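Local coordinates for protein Two-component response regulator (Geobacillus stearothermophilus, PDB 6SWI) that probably binds DNA through its C-terminal helix-turn-helix domain to control transcription of the arabinan utilization genes, as the response regulator of a two-component system, at residues A[7-12]-A[30-35]. Numbering follows the deposited sequence.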
loop_
_atom_site.group_PDB
_atom_site.type_symbol
_atom_site.label_atom_id
_atom_site.label_comp_id
_atom_site.label_asym_id
_atom_site.label_seq_id
_atom_site.Cartn_x
_atom_site.Cartn_y
_atom_site.Cartn_z
ATOM N N VAL A 7 14.074 6.534 11.294
ATOM C CA VAL A 7 13.134 6.634 10.183
ATOM C C VAL A 7 13.380 5.516 9.184
ATOM O O VAL A 7 12.436 4.917 8.658
ATOM C CB VAL A 7 13.190 8.029 9.536
ATOM C CG1 VAL A 7 12.274 8.090 8.326
ATOM C CG2 VAL A 7 12.807 9.095 10.552
ATOM N N ARG A 8 14.648 5.199 8.921
ATOM C CA ARG A 8 14.955 4.079 8.040
ATOM C C ARG A 8 14.389 2.773 8.591
ATOM O O ARG A 8 13.796 1.980 7.848
ATOM C CB ARG A 8 16.467 3.965 7.849
ATOM C CG ARG A 8 16.891 2.753 7.032
ATOM C CD ARG A 8 18.269 2.962 6.424
ATOM N NE ARG A 8 18.314 4.149 5.573
ATOM C CZ ARG A 8 17.946 4.170 4.295
ATOM N NH1 ARG A 8 17.509 3.063 3.713
ATOM N NH2 ARG A 8 18.019 5.297 3.598
ATOM N N ARG A 9 14.557 2.541 9.896
ATOM C CA ARG A 9 14.042 1.317 10.507
ATOM C C ARG A 9 12.523 1.263 10.439
ATOM O O ARG A 9 11.938 0.203 10.174
ATOM C CB ARG A 9 14.501 1.225 11.961
ATOM C CG ARG A 9 15.958 0.846 12.148
ATOM C CD ARG A 9 16.430 1.138 13.561
ATOM N NE ARG A 9 17.886 1.138 13.655
ATOM C CZ ARG A 9 18.569 1.719 14.635
ATOM N NH1 ARG A 9 17.928 2.344 15.607
ATOM N NH2 ARG A 9 19.896 1.673 14.637
ATOM N N ALA A 10 11.862 2.394 10.690
ATOM C CA ALA A 10 10.405 2.416 10.621
ATOM C C ALA A 10 9.917 2.126 9.210
ATOM O O ALA A 10 8.964 1.357 9.020
ATOM C CB ALA A 10 9.879 3.766 11.105
ATOM N N ARG A 11 10.548 2.744 8.208
ATOM C CA ARG A 11 10.128 2.534 6.829
ATOM C C ARG A 11 10.358 1.093 6.405
ATOM O O ARG A 11 9.505 0.498 5.739
ATOM C CB ARG A 11 10.842 3.504 5.887
ATOM C CG ARG A 11 10.237 3.509 4.490
ATOM C CD ARG A 11 10.936 4.485 3.564
ATOM N NE ARG A 11 12.291 4.052 3.238
ATOM C CZ ARG A 11 13.092 4.691 2.392
ATOM N NH1 ARG A 11 12.669 5.793 1.789
ATOM N NH2 ARG A 11 14.314 4.231 2.152
ATOM N N GLN A 12 11.485 0.507 6.813
ATOM C CA GLN A 12 11.745 -0.898 6.511
ATOM C C GLN A 12 10.668 -1.794 7.102
ATOM O O GLN A 12 10.216 -2.748 6.455
ATOM C CB GLN A 12 13.094 -1.306 7.090
ATOM C CG GLN A 12 14.286 -0.926 6.259
ATOM C CD GLN A 12 15.586 -1.304 6.942
ATOM O OE1 GLN A 12 15.650 -1.402 8.170
ATOM N NE2 GLN A 12 16.629 -1.517 6.151
ATOM N N GLU A 30 6.442 0.892 19.491
ATOM C CA GLU A 30 6.753 -0.171 20.451
ATOM C C GLU A 30 7.881 -1.063 19.944
ATOM O O GLU A 30 8.797 -1.409 20.701
ATOM C CB GLU A 30 5.529 -1.033 20.778
ATOM C CG GLU A 30 4.189 -0.341 20.856
ATOM C CD GLU A 30 4.127 0.735 21.916
ATOM O OE1 GLU A 30 4.211 1.929 21.554
ATOM O OE2 GLU A 30 3.984 0.391 23.108
ATOM N N PHE A 31 7.818 -1.475 18.673
ATOM C CA PHE A 31 8.899 -2.273 18.098
ATOM C C PHE A 31 10.233 -1.551 18.222
ATOM O O PHE A 31 11.244 -2.144 18.619
ATOM C CB PHE A 31 8.597 -2.588 16.631
ATOM C CG PHE A 31 9.816 -2.966 15.823
ATOM C CD1 PHE A 31 10.604 -4.041 16.191
ATOM C CD2 PHE A 31 10.165 -2.250 14.693
ATOM C CE1 PHE A 31 11.711 -4.405 15.450
ATOM C CE2 PHE A 31 11.283 -2.602 13.951
ATOM C CZ PHE A 31 12.053 -3.682 14.331
ATOM N N LEU A 32 10.251 -0.261 17.902
ATOM C CA LEU A 32 11.480 0.513 17.931
ATOM C C LEU A 32 11.863 0.963 19.332
ATOM O O LEU A 32 12.985 1.450 19.522
ATOM C CB LEU A 32 11.323 1.731 17.026
ATOM C CG LEU A 32 11.097 1.437 15.542
ATOM C CD1 LEU A 32 10.743 2.713 14.805
ATOM C CD2 LEU A 32 12.321 0.774 14.922
ATOM N N ASN A 33 10.956 0.826 20.300
ATOM C CA ASN A 33 11.196 1.231 21.682
ATOM C C ASN A 33 11.412 2.741 21.794
ATOM O O ASN A 33 12.424 3.204 22.319
ATOM C CB ASN A 33 12.367 0.453 22.290
ATOM C CG ASN A 33 12.089 -0.021 23.696
ATOM O OD1 ASN A 33 11.549 0.719 24.516
ATOM N ND2 ASN A 33 12.471 -1.260 23.989
ATOM N N VAL A 34 10.446 3.520 21.290
ATOM C CA VAL A 34 10.533 4.978 21.285
ATOM C C VAL A 34 9.154 5.592 21.509
ATOM O O VAL A 34 8.115 4.941 21.365
ATOM C CB VAL A 34 11.150 5.545 19.986
ATOM C CG1 VAL A 34 12.561 5.008 19.743
ATOM C CG2 VAL A 34 10.239 5.271 18.801
ATOM N N SER A 35 9.163 6.886 21.820
ATOM C CA SER A 35 7.936 7.657 21.926
ATOM C C SER A 35 7.201 7.685 20.592
ATOM O O SER A 35 7.811 7.994 19.564
ATOM C CB SER A 35 8.297 9.088 22.293
ATOM O OG SER A 35 7.233 9.951 21.950
#
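The end of helix 25-32, the first helix of what is, by its seven-helix layout, probably the first of two helix-turn-helix motifs of an AraC-type domain, packs here against helix 5-17 through one leucine, Leu32, whose two methyls each meet one of two successive residues of that helix. CD1 of Leu32 comes to 3.9 Å from CB of Ala10, and CD2 lies 3.7 Å from CB of Arg9. Leu32 reaches this position with CG anti to its own carbonyl carbon (chi1 -63°) and CD1 extended beyond it (chi2 171°), which brings both methyls onto the facing helix. Ala10 is small and buried, and the backbones come close at this point, with CA of Ala10 and CA of Leu32 7.6 Å apart. Arg9 lends just the root of its side chain: the rest runs extended from CG to NE and takes the guanidinium away from the leucine. The same leucine also touches Ile6, one turn earlier on helix 5-17, and Leu39 of helix 36-47, which makes it a link among three helices. The helix ends in a Schellman motif, with Asn33, at positive phi (64°), as its C-prime residue; its N makes a weak bond to O of Glu30, 3.1 Å away, while Val34 N returns to O of Ala29. The chain then turns to Ser35, the N-cap of the next helix, whose OG bonds to Tyr38 N. The result is a helix, a short turn and a second helix, packed on a preceding helix, as in the first helix-turn-helix of AraC-family DNA-binding domains.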